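Local coordinates for protein cellulase IBT99 (Metagenomes, PDB 6WBT) that probably hydrolyses 6-phospho-alpha-glucosides, using bound NAD and a manganese ion, as a family 4 glycoside hydrolase, at residues A[82-87]-A[144-149]; A[168-173]-A[322-327]; A[256-261]-A[379-384]. All blocks are in the same frame, centred on the assembly; numbering follows the deposited sequence.

Contact 1 (A[82-87]-A[144-149]). With NAD (nicotinamide-adenine-dinucleotide), chain G; G6P (6-O-phosphono-alpha-D-glucopyranose), chain F.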
# COMPACT_ATOMS: atom_id res chain seq x y z
N ILE A 82 34.04 12.46 -3.74
CA ILE A 82 34.73 11.24 -3.35
C ILE A 82 34.25 10.12 -4.26
O ILE A 82 33.06 9.76 -4.24
CB ILE A 82 34.50 10.89 -1.87
CG1 ILE A 82 35.02 12.00 -0.96
CG2 ILE A 82 35.17 9.56 -1.53
CD1 ILE A 82 33.99 13.07 -0.63
N MSE A 83 35.16 9.56 -5.05
CA MSE A 83 34.83 8.44 -5.91
C MSE A 83 35.34 7.14 -5.30
O MSE A 83 36.53 6.84 -5.34
CB MSE A 83 35.41 8.64 -7.31
CG MSE A 83 34.80 9.83 -8.06
SE MSE A 83 35.46 10.02 -9.88
CE MSE A 83 37.33 10.40 -9.50
N ALA A 84 34.42 6.36 -4.73
CA ALA A 84 34.76 5.15 -4.00
C ALA A 84 34.88 3.97 -4.95
O ALA A 84 33.98 3.72 -5.76
CB ALA A 84 33.71 4.86 -2.92
N GLN A 85 35.99 3.24 -4.84
CA GLN A 85 36.20 2.03 -5.62
C GLN A 85 36.98 1.03 -4.78
O GLN A 85 37.96 0.42 -5.23
CB GLN A 85 36.91 2.34 -6.94
CG GLN A 85 38.20 3.13 -6.80
CD GLN A 85 38.86 3.39 -8.13
OE1 GLN A 85 38.21 3.36 -9.18
NE2 GLN A 85 40.16 3.65 -8.11
N MSE A 86 36.56 0.84 -3.53
CA MSE A 86 37.24 -0.06 -2.61
C MSE A 86 36.86 -1.52 -2.89
O MSE A 86 35.80 -1.80 -3.44
CB MSE A 86 36.90 0.29 -1.16
CG MSE A 86 35.45 0.02 -0.79
SE MSE A 86 35.05 0.42 1.08
CE MSE A 86 35.40 2.34 1.06
N ARG A 87 37.75 -2.43 -2.50
CA ARG A 87 37.50 -3.87 -2.53
C ARG A 87 38.01 -4.42 -1.20
O ARG A 87 39.17 -4.80 -1.09
CB ARG A 87 38.17 -4.54 -3.72
CG ARG A 87 37.89 -6.03 -3.82
CD ARG A 87 38.70 -6.69 -4.92
NE ARG A 87 38.35 -6.19 -6.25
CZ ARG A 87 37.39 -6.70 -7.01
NH1 ARG A 87 36.68 -7.73 -6.58
NH2 ARG A 87 37.14 -6.19 -8.21
N ILE A 144 29.48 11.51 -2.68
CA ILE A 144 30.18 10.24 -2.79
C ILE A 144 29.53 9.46 -3.93
O ILE A 144 28.49 8.82 -3.74
CB ILE A 144 30.15 9.44 -1.48
CG1 ILE A 144 30.75 10.26 -0.35
CG2 ILE A 144 30.90 8.13 -1.66
CD1 ILE A 144 30.74 9.55 0.97
N VAL A 145 30.15 9.50 -5.10
CA VAL A 145 29.67 8.71 -6.22
C VAL A 145 30.22 7.30 -6.06
O VAL A 145 31.31 6.98 -6.56
CB VAL A 145 30.06 9.34 -7.57
CG1 VAL A 145 29.60 8.46 -8.71
CG2 VAL A 145 29.46 10.74 -7.69
N ASN A 146 29.48 6.45 -5.34
CA ASN A 146 29.94 5.11 -5.02
C ASN A 146 29.61 4.16 -6.16
O ASN A 146 28.45 4.06 -6.58
CB ASN A 146 29.31 4.64 -3.71
CG ASN A 146 29.65 3.21 -3.38
OD1 ASN A 146 30.73 2.72 -3.71
ND2 ASN A 146 28.72 2.51 -2.73
N TYR A 147 30.62 3.45 -6.65
CA TYR A 147 30.42 2.39 -7.62
C TYR A 147 31.15 1.12 -7.19
O TYR A 147 31.48 0.28 -8.04
CB TYR A 147 30.86 2.83 -9.02
CG TYR A 147 32.28 3.34 -9.10
CD1 TYR A 147 32.57 4.68 -8.85
CD2 TYR A 147 33.33 2.50 -9.45
CE1 TYR A 147 33.86 5.15 -8.93
CE2 TYR A 147 34.62 2.97 -9.53
CZ TYR A 147 34.88 4.29 -9.27
OH TYR A 147 36.17 4.76 -9.35
N SER A 148 31.42 0.97 -5.90
CA SER A 148 32.04 -0.23 -5.38
C SER A 148 30.99 -1.31 -5.15
O SER A 148 29.84 -1.03 -4.80
CB SER A 148 32.79 0.06 -4.08
OG SER A 148 31.94 0.64 -3.11
N ASN A 149 31.39 -2.55 -5.36
CA ASN A 149 30.51 -3.70 -5.29
C ASN A 149 30.62 -4.39 -3.93
O ASN A 149 31.63 -4.26 -3.23
CB ASN A 149 30.85 -4.69 -6.40
CG ASN A 149 30.17 -4.36 -7.71
OD1 ASN A 149 29.11 -3.73 -7.73
ND2 ASN A 149 30.76 -4.78 -8.82
PA NAD G . 41.53 -3.99 -6.35
O1A NAD G . 41.52 -5.09 -5.35
O2A NAD G . 42.49 -4.09 -7.49
O5B NAD G . 41.75 -2.59 -5.59
C5B NAD G . 40.84 -2.22 -4.51
C4B NAD G . 41.51 -1.20 -3.63
O4B NAD G . 40.64 -0.86 -2.51
C3B NAD G . 42.84 -1.62 -2.99
O3B NAD G . 43.81 -0.60 -3.19
C2B NAD G . 42.49 -1.74 -1.50
O2B NAD G . 43.60 -1.59 -0.64
C1B NAD G . 41.45 -0.64 -1.39
N9A NAD G . 40.63 -0.72 -0.18
C8A NAD G . 40.19 -1.86 0.44
N7A NAD G . 39.48 -1.62 1.52
C5A NAD G . 39.46 -0.24 1.62
C6A NAD G . 38.87 0.63 2.56
N6A NAD G . 38.17 0.22 3.61
N1A NAD G . 39.05 1.96 2.37
C2A NAD G . 39.76 2.37 1.31
N3A NAD G . 40.36 1.65 0.37
C4A NAD G . 40.17 0.33 0.58
O3 NAD G . 40.05 -3.82 -6.95
PN NAD G . 39.51 -3.59 -8.44
O1N NAD G . 40.22 -2.43 -9.05
O2N NAD G . 39.52 -4.90 -9.16
O5D NAD G . 37.99 -3.17 -8.12
C5D NAD G . 37.77 -2.07 -7.21
C4D NAD G . 36.31 -2.01 -6.85
O4D NAD G . 35.55 -1.57 -8.00
C3D NAD G . 35.67 -3.34 -6.44
O3D NAD G . 34.86 -3.15 -5.29
C2D NAD G . 34.81 -3.65 -7.67
O2D NAD G . 33.77 -4.59 -7.45
C1D NAD G . 34.32 -2.26 -8.02
N1N NAD G . 33.74 -2.18 -9.39
C2N NAD G . 32.38 -2.07 -9.55
C3N NAD G . 31.83 -2.02 -10.82
C7N NAD G . 30.33 -1.85 -10.93
O7N NAD G . 29.72 -2.40 -11.84
N7N NAD G . 29.74 -1.06 -10.04
C4N NAD G . 32.66 -2.12 -11.93
C5N NAD G . 34.02 -2.19 -11.75
C6N NAD G . 34.54 -2.21 -10.47
C1 G6P F . 31.05 -5.09 -14.71
C2 G6P F . 30.25 -5.37 -13.45
C3 G6P F . 31.15 -5.47 -12.23
C4 G6P F . 32.30 -6.44 -12.49
C5 G6P F . 33.02 -6.03 -13.77
C6 G6P F . 34.21 -6.93 -14.09
O1 G6P F . 31.64 -3.79 -14.63
O2 G6P F . 29.29 -4.32 -13.25
O3 G6P F . 30.39 -5.91 -11.10
O4 G6P F . 33.21 -6.42 -11.39
O5 G6P F . 32.09 -6.07 -14.86
O6 G6P F . 34.45 -7.85 -13.03
P G6P F . 35.83 -8.67 -12.97
O1P G6P F . 35.44 -10.05 -12.53
O2P G6P F . 36.68 -7.90 -11.98
O3P G6P F . 36.35 -8.59 -14.39

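Contact 2 (A[168-173]-A[322-327]). With MN (manganese (II) ion), chain E; G6P (6-O-phosphono-alpha-D-glucopyranose), chain F; NAD (nicotinamide-adenine-dinucleotide), chain G.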
# COMPACT_ATOMS: atom_id res chain seq x y z
N ILE A 168 25.57 8.54 -3.95
CA ILE A 168 24.85 8.02 -5.11
C ILE A 168 25.55 6.75 -5.57
O ILE A 168 26.72 6.79 -5.96
CB ILE A 168 24.76 9.05 -6.25
CG1 ILE A 168 24.36 8.37 -7.56
CG2 ILE A 168 26.07 9.82 -6.40
CD1 ILE A 168 24.20 9.32 -8.72
N ASN A 169 24.84 5.63 -5.51
CA ASN A 169 25.38 4.33 -5.89
C ASN A 169 25.00 4.03 -7.34
O ASN A 169 23.82 4.09 -7.70
CB ASN A 169 24.86 3.24 -4.96
CG ASN A 169 25.09 3.56 -3.50
OD1 ASN A 169 26.14 3.26 -2.94
ND2 ASN A 169 24.09 4.17 -2.86
N ILE A 170 26.00 3.70 -8.15
CA ILE A 170 25.81 3.47 -9.58
C ILE A 170 26.46 2.14 -9.95
O ILE A 170 27.07 1.46 -9.13
CB ILE A 170 26.39 4.62 -10.43
CG1 ILE A 170 27.88 4.80 -10.15
CG2 ILE A 170 25.63 5.91 -10.18
CD1 ILE A 170 28.55 5.84 -11.02
N CYS A 171 26.32 1.78 -11.23
CA CYS A 171 26.87 0.54 -11.76
C CYS A 171 27.04 0.69 -13.26
O CYS A 171 26.23 1.35 -13.92
CB CYS A 171 25.97 -0.66 -11.44
SG CYS A 171 26.48 -2.21 -12.21
N ASP A 172 28.09 0.08 -13.80
CA ASP A 172 28.41 0.18 -15.22
C ASP A 172 27.99 -1.05 -16.02
O ASP A 172 28.18 -1.06 -17.24
CB ASP A 172 29.91 0.43 -15.41
CG ASP A 172 30.75 -0.81 -15.17
OD1 ASP A 172 30.39 -1.62 -14.30
OD2 ASP A 172 31.78 -0.97 -15.86
N MSE A 173 27.44 -2.07 -15.37
CA MSE A 173 26.99 -3.26 -16.08
C MSE A 173 25.85 -2.97 -17.07
O MSE A 173 25.89 -3.46 -18.20
CB MSE A 173 26.56 -4.36 -15.10
CG MSE A 173 26.25 -5.70 -15.75
SE MSE A 173 27.84 -6.56 -16.50
CE MSE A 173 27.44 -6.33 -18.39
N GLY A 322 35.05 4.52 -16.80
CA GLY A 322 35.40 5.87 -16.41
C GLY A 322 34.51 6.93 -17.02
O GLY A 322 34.26 7.97 -16.41
N LYS A 323 34.00 6.69 -18.24
CA LYS A 323 33.16 7.68 -18.90
C LYS A 323 31.84 7.87 -18.17
O LYS A 323 31.32 8.99 -18.09
CB LYS A 323 32.91 7.27 -20.35
CG LYS A 323 34.11 7.40 -21.26
CD LYS A 323 33.77 6.97 -22.68
CE LYS A 323 34.94 7.20 -23.63
NZ LYS A 323 34.62 6.72 -25.01
N PHE A 324 31.28 6.79 -17.62
CA PHE A 324 29.98 6.87 -16.96
C PHE A 324 30.08 7.51 -15.58
O PHE A 324 29.19 8.28 -15.18
CB PHE A 324 29.36 5.48 -16.87
CG PHE A 324 28.19 5.39 -15.93
CD1 PHE A 324 27.05 6.15 -16.15
CD2 PHE A 324 28.23 4.55 -14.83
CE1 PHE A 324 25.97 6.07 -15.29
CE2 PHE A 324 27.16 4.46 -13.97
CZ PHE A 324 26.03 5.22 -14.20
N ILE A 325 31.14 7.22 -14.84
CA ILE A 325 31.28 7.75 -13.49
C ILE A 325 31.59 9.24 -13.53
O ILE A 325 31.07 10.02 -12.71
CB ILE A 325 32.35 6.97 -12.71
CG1 ILE A 325 31.99 5.48 -12.67
CG2 ILE A 325 32.51 7.52 -11.30
CD1 ILE A 325 33.14 4.58 -12.35
N VAL A 326 32.43 9.67 -14.47
CA VAL A 326 32.76 11.09 -14.59
C VAL A 326 31.53 11.89 -15.01
O VAL A 326 31.34 13.03 -14.57
CB VAL A 326 33.93 11.28 -15.57
CG1 VAL A 326 34.15 12.75 -15.86
CG2 VAL A 326 35.20 10.66 -14.99
N LYS A 327 30.68 11.30 -15.85
CA LYS A 327 29.46 11.99 -16.28
C LYS A 327 28.53 12.26 -15.10
O LYS A 327 27.83 13.28 -15.08
CB LYS A 327 28.75 11.18 -17.36
CG LYS A 327 27.43 11.77 -17.83
CD LYS A 327 27.61 13.20 -18.33
CE LYS A 327 26.27 13.83 -18.68
NZ LYS A 327 26.40 15.27 -19.01
MN MN E . 28.07 -3.64 -11.08
C1 G6P F . 31.05 -5.09 -14.71
C2 G6P F . 30.25 -5.37 -13.45
C3 G6P F . 31.15 -5.47 -12.23
C4 G6P F . 32.30 -6.44 -12.49
C5 G6P F . 33.02 -6.03 -13.77
C6 G6P F . 34.21 -6.93 -14.09
O1 G6P F . 31.64 -3.79 -14.63
O2 G6P F . 29.29 -4.32 -13.25
O3 G6P F . 30.39 -5.91 -11.10
O4 G6P F . 33.21 -6.42 -11.39
O5 G6P F . 32.09 -6.07 -14.86
O6 G6P F . 34.45 -7.85 -13.03
P G6P F . 35.83 -8.67 -12.97
O1P G6P F . 35.44 -10.05 -12.53
O2P G6P F . 36.68 -7.90 -11.98
O3P G6P F . 36.35 -8.59 -14.39
PA NAD G . 41.53 -3.99 -6.35
O1A NAD G . 41.52 -5.09 -5.35
O2A NAD G . 42.49 -4.09 -7.49
O5B NAD G . 41.75 -2.59 -5.59
C5B NAD G . 40.84 -2.22 -4.51
C4B NAD G . 41.51 -1.20 -3.63
O4B NAD G . 40.64 -0.86 -2.51
C3B NAD G . 42.84 -1.62 -2.99
O3B NAD G . 43.81 -0.60 -3.19
C2B NAD G . 42.49 -1.74 -1.50
O2B NAD G . 43.60 -1.59 -0.64
C1B NAD G . 41.45 -0.64 -1.39
N9A NAD G . 40.63 -0.72 -0.18
C8A NAD G . 40.19 -1.86 0.44
N7A NAD G . 39.48 -1.62 1.52
C5A NAD G . 39.46 -0.24 1.62
C6A NAD G . 38.87 0.63 2.56
N6A NAD G . 38.17 0.22 3.61
N1A NAD G . 39.05 1.96 2.37
C2A NAD G . 39.76 2.37 1.31
N3A NAD G . 40.36 1.65 0.37
C4A NAD G . 40.17 0.33 0.58
O3 NAD G . 40.05 -3.82 -6.95
PN NAD G . 39.51 -3.59 -8.44
O1N NAD G . 40.22 -2.43 -9.05
O2N NAD G . 39.52 -4.90 -9.16
O5D NAD G . 37.99 -3.17 -8.12
C5D NAD G . 37.77 -2.07 -7.21
C4D NAD G . 36.31 -2.01 -6.85
O4D NAD G . 35.55 -1.57 -8.00
C3D NAD G . 35.67 -3.34 -6.44
O3D NAD G . 34.86 -3.15 -5.29
C2D NAD G . 34.81 -3.65 -7.67
O2D NAD G . 33.77 -4.59 -7.45
C1D NAD G . 34.32 -2.26 -8.02
N1N NAD G . 33.74 -2.18 -9.39
C2N NAD G . 32.38 -2.07 -9.55
C3N NAD G . 31.83 -2.02 -10.82
C7N NAD G . 30.33 -1.85 -10.93
O7N NAD G . 29.72 -2.40 -11.84
N7N NAD G . 29.74 -1.06 -10.04
C4N NAD G . 32.66 -2.12 -11.93
C5N NAD G . 34.02 -2.19 -11.75
C6N NAD G . 34.54 -2.21 -10.47

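Contact 3 (A[256-261]-A[379-384])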
# COMPACT_ATOMS: atom_id res chain seq x y z
N SER A 256 15.17 -15.80 -24.87
CA SER A 256 14.28 -16.62 -25.67
C SER A 256 13.17 -17.26 -24.85
O SER A 256 12.07 -17.47 -25.37
CB SER A 256 15.08 -17.72 -26.39
OG SER A 256 16.03 -17.16 -27.28
N MSE A 257 13.43 -17.58 -23.59
CA MSE A 257 12.43 -18.20 -22.73
C MSE A 257 11.46 -17.17 -22.17
O MSE A 257 10.26 -17.42 -22.07
CB MSE A 257 13.11 -18.96 -21.59
CG MSE A 257 14.08 -20.04 -22.06
SE MSE A 257 15.14 -20.81 -20.62
CE MSE A 257 13.73 -21.76 -19.66
N PHE A 258 12.00 -16.00 -21.81
CA PHE A 258 11.21 -14.89 -21.27
C PHE A 258 11.33 -13.73 -22.25
O PHE A 258 12.39 -13.09 -22.33
CB PHE A 258 11.69 -14.52 -19.87
CG PHE A 258 11.95 -15.70 -18.99
CD1 PHE A 258 10.90 -16.41 -18.43
CD2 PHE A 258 13.24 -16.12 -18.72
CE1 PHE A 258 11.13 -17.51 -17.62
CE2 PHE A 258 13.48 -17.21 -17.91
CZ PHE A 258 12.43 -17.91 -17.36
N THR A 259 10.25 -13.44 -22.97
CA THR A 259 10.28 -12.56 -24.13
C THR A 259 9.78 -11.15 -23.84
O THR A 259 9.62 -10.37 -24.78
CB THR A 259 9.46 -13.18 -25.27
OG1 THR A 259 8.09 -13.28 -24.87
CG2 THR A 259 9.99 -14.56 -25.61
N ASP A 260 9.53 -10.81 -22.58
CA ASP A 260 9.04 -9.48 -22.27
C ASP A 260 10.13 -8.42 -22.44
O ASP A 260 9.97 -7.47 -23.22
CB ASP A 260 8.48 -9.44 -20.84
CG ASP A 260 7.20 -10.23 -20.69
OD1 ASP A 260 6.32 -10.11 -21.57
OD2 ASP A 260 7.07 -10.97 -19.69
N TYR A 261 11.24 -8.58 -21.73
CA TYR A 261 12.29 -7.57 -21.70
C TYR A 261 13.62 -8.20 -22.08
O TYR A 261 13.78 -9.43 -22.13
CB TYR A 261 12.39 -6.94 -20.30
CG TYR A 261 11.06 -6.58 -19.68
CD1 TYR A 261 10.11 -5.86 -20.39
CD2 TYR A 261 10.75 -6.98 -18.39
CE1 TYR A 261 8.89 -5.54 -19.83
CE2 TYR A 261 9.53 -6.66 -17.81
CZ TYR A 261 8.61 -5.94 -18.54
OH TYR A 261 7.39 -5.62 -17.97
N PRO A 379 5.13 -6.52 -13.66
CA PRO A 379 4.34 -7.77 -13.68
C PRO A 379 4.80 -8.76 -12.63
O PRO A 379 5.82 -8.58 -11.95
CB PRO A 379 4.55 -8.30 -15.10
CG PRO A 379 5.74 -7.58 -15.63
CD PRO A 379 5.76 -6.25 -14.96
N ARG A 380 4.03 -9.84 -12.50
CA ARG A 380 4.18 -10.75 -11.37
C ARG A 380 5.51 -11.50 -11.40
O ARG A 380 6.17 -11.65 -10.37
CB ARG A 380 3.01 -11.74 -11.32
CG ARG A 380 3.21 -12.90 -10.36
CD ARG A 380 2.03 -13.86 -10.37
NE ARG A 380 0.97 -13.44 -9.46
CZ ARG A 380 -0.12 -12.78 -9.82
NH1 ARG A 380 -0.31 -12.46 -11.10
NH2 ARG A 380 -1.03 -12.45 -8.92
N PHE A 381 5.92 -11.97 -12.58
CA PHE A 381 7.13 -12.79 -12.67
C PHE A 381 8.37 -12.02 -12.20
O PHE A 381 9.29 -12.62 -11.65
CB PHE A 381 7.33 -13.29 -14.10
CG PHE A 381 8.66 -13.95 -14.32
CD1 PHE A 381 8.96 -15.16 -13.71
CD2 PHE A 381 9.61 -13.38 -15.15
CE1 PHE A 381 10.18 -15.77 -13.91
CE2 PHE A 381 10.83 -13.99 -15.36
CZ PHE A 381 11.12 -15.19 -14.74
N TYR A 382 8.40 -10.71 -12.42
CA TYR A 382 9.55 -9.91 -12.02
C TYR A 382 9.41 -9.35 -10.61
O TYR A 382 10.42 -8.99 -10.00
CB TYR A 382 9.76 -8.78 -13.03
CG TYR A 382 9.80 -9.28 -14.45
CD1 TYR A 382 10.97 -9.77 -15.00
CD2 TYR A 382 8.65 -9.29 -15.23
CE1 TYR A 382 11.01 -10.24 -16.30
CE2 TYR A 382 8.68 -9.76 -16.53
CZ TYR A 382 9.86 -10.24 -17.06
OH TYR A 382 9.89 -10.71 -18.35
N LYS A 383 8.18 -9.26 -10.09
CA LYS A 383 8.00 -8.91 -8.69
C LYS A 383 8.50 -10.02 -7.77
O LYS A 383 9.25 -9.76 -6.82
CB LYS A 383 6.53 -8.60 -8.41
CG LYS A 383 6.19 -8.49 -6.93
CD LYS A 383 4.69 -8.38 -6.72
CE LYS A 383 4.33 -8.43 -5.24
NZ LYS A 383 4.93 -7.31 -4.47
N GLY A 384 8.10 -11.26 -8.05
CA GLY A 384 8.49 -12.37 -7.20
C GLY A 384 9.98 -12.61 -7.17
O GLY A 384 10.53 -13.03 -6.15

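Contact 1 (A[82-87]-A[144-149])
Y147 and Q85 run side by side in the same direction just beyond two neighbouring parallel strands, with amide and ring planes 81° apart. The Y147 side chain starts beside the cofactor, its CB 4.2 Å from NAD N7N. CG stands between the backbone N and the carbonyl carbon (chi1 54°), which brings the ring under the A84 carbonyl. A84 O sits above the centre of one ring face, 3.4 Å from the plane. Further out, CE1 has M83 CB near the ring edge, while CE2 lies 3.5 Å from Q85 CB. At the tip, OH donates to Q85 OE1, modelled at a very short 2.5 Å whose exact length is doubtful. Q85 NE2 is in turn held by G11 O, so both ends of that amide are used.

The strands pair through V145 N and I82 O, a weak bond of 3.0 Å. At the end of strand 144-146, N146 OD1 accepts from the backbone N of S148 in an Asx turn. The donor stands 48° out of the carbonyl plane.

NAD lies at the C-terminal ends of these parallel strands, as in Rossmann-type domains. Y147 O accepts from the carboxamide N7N at 3.0 Å, and M86 O takes the ribose hydroxyl O3D. R87 NE donates to the bridging O3 of NAD at 3.0 Å, and R87 NH1 pairs with E110. The arginine probably offsets the diphosphate charge.

Contact 2 (A[168-173]-A[322-327])
I170 and F324 come from opposite directions, I170 from the 168-173 segment and F324 from helix 321-334. I170 CD1 lies 3.5 Å from F324 CE2 and also touches I325 CG1 at 3.8 Å. I170 CG1 is set between the backbone N and the carbonyl carbon (chi1 58°), which directs CD1 at the helix. The same F324 CE2 comes within 3.2 Å of C171 O, and the ring meets both groups obliquely. F324 CD2 reaches D172 CB more loosely.

Beyond this packing lies the active site. C171 SG binds manganese at 2.4 Å and also accepts from M173 N, a capping bond at the start of helix 173-184. G6P O2, NAD O7N and H201 are the other ligands of the metal. D172 OD1 accepts from G6P O1 at 2.5 Å. With an alanine here, CB would stay near F324, but the anomeric hydroxyl of the sugar is likely to be left without this acceptor and freer to turn.

Helix 321-334 thus backs the turn that carries C171 and D172. One cysteine sulfur and one carboxylate leave that turn for metal and sugar, consistent with the NAD- and metal-dependent chemistry of family 4 glycosidases.

Contact 3 (A[256-261]-A[379-384])
F258 and F381 form an offset stack, with centroids 4.8 Å apart. F381 CZ lies over one face of F258, toward the rim, and is 3.7 Å from F258 CE1. The two side chains approach at about a right angle, although the ring planes are inclined by only 21°. The other face of F258 has M257 CB against its rim.

Y382 is the next layer. Its ring lies between F381 and Y261. F381 CD2 sits over the centre of one face, and Y261 CE2 stands over the rim of the opposite face, 3.5 Å from Y382 CE2. The two tyrosine rings are inclined at 41°, neither a stack nor an edge-to-face pair. F381 CG is anti to its backbone N, while Y382 CG is anti to its carbonyl carbon (chi1 -51°). Together with the turn of the helix between them, these settings send two consecutive side chains to different partners of the 256-261 segment.

D260 approaches Y382 at its edge. Y382 OH donates to D260 OD2 at 3.1 Å, and OD2 lies in the plane of the ring and uses its anti lone pair. D260 CB also covers the centre of one face of the Y261 ring. At the tip of Y261, OH lies 3.5 Å from P379 CG. P379 is the N-cap residue of helix 380-402, and its O receives K383 N.

W204 meets Y382 edge-to-face. M410 of the second subunit packs on F258, D260 and F381. The contact therefore joins the end of helix 251-257 to the start of helix 380-402 at a subunit interface. Its chemistry is mostly aromatic, with a single phenol-to-carboxylate bond fixing the tip of Y382.

Overall arrangement
Contacts 1 and 2 are neighbours in the same sheet, with centres 10 Å apart, and both touch NAD and G6P. Strands 143-146 and 167-170 lie side by side there. N146 ND2 is 2.7 Å from N169 OD1, a probable hydrogen bond. Y147 CE1 packs on I325 CD1 at 3.5 Å, which ties the helix of contact 2 to the ring of contact 1. Contact 1 holds chiefly the cofactor, with N149 also weakly at the sugar; contact 2 adds the metal ligand C171 and the sugar partner D172. Contact 3 stands apart, its centre 31 Å from that of contact 1 and 27 Å from that of contact 2. It touches neither, and lies against the second subunit.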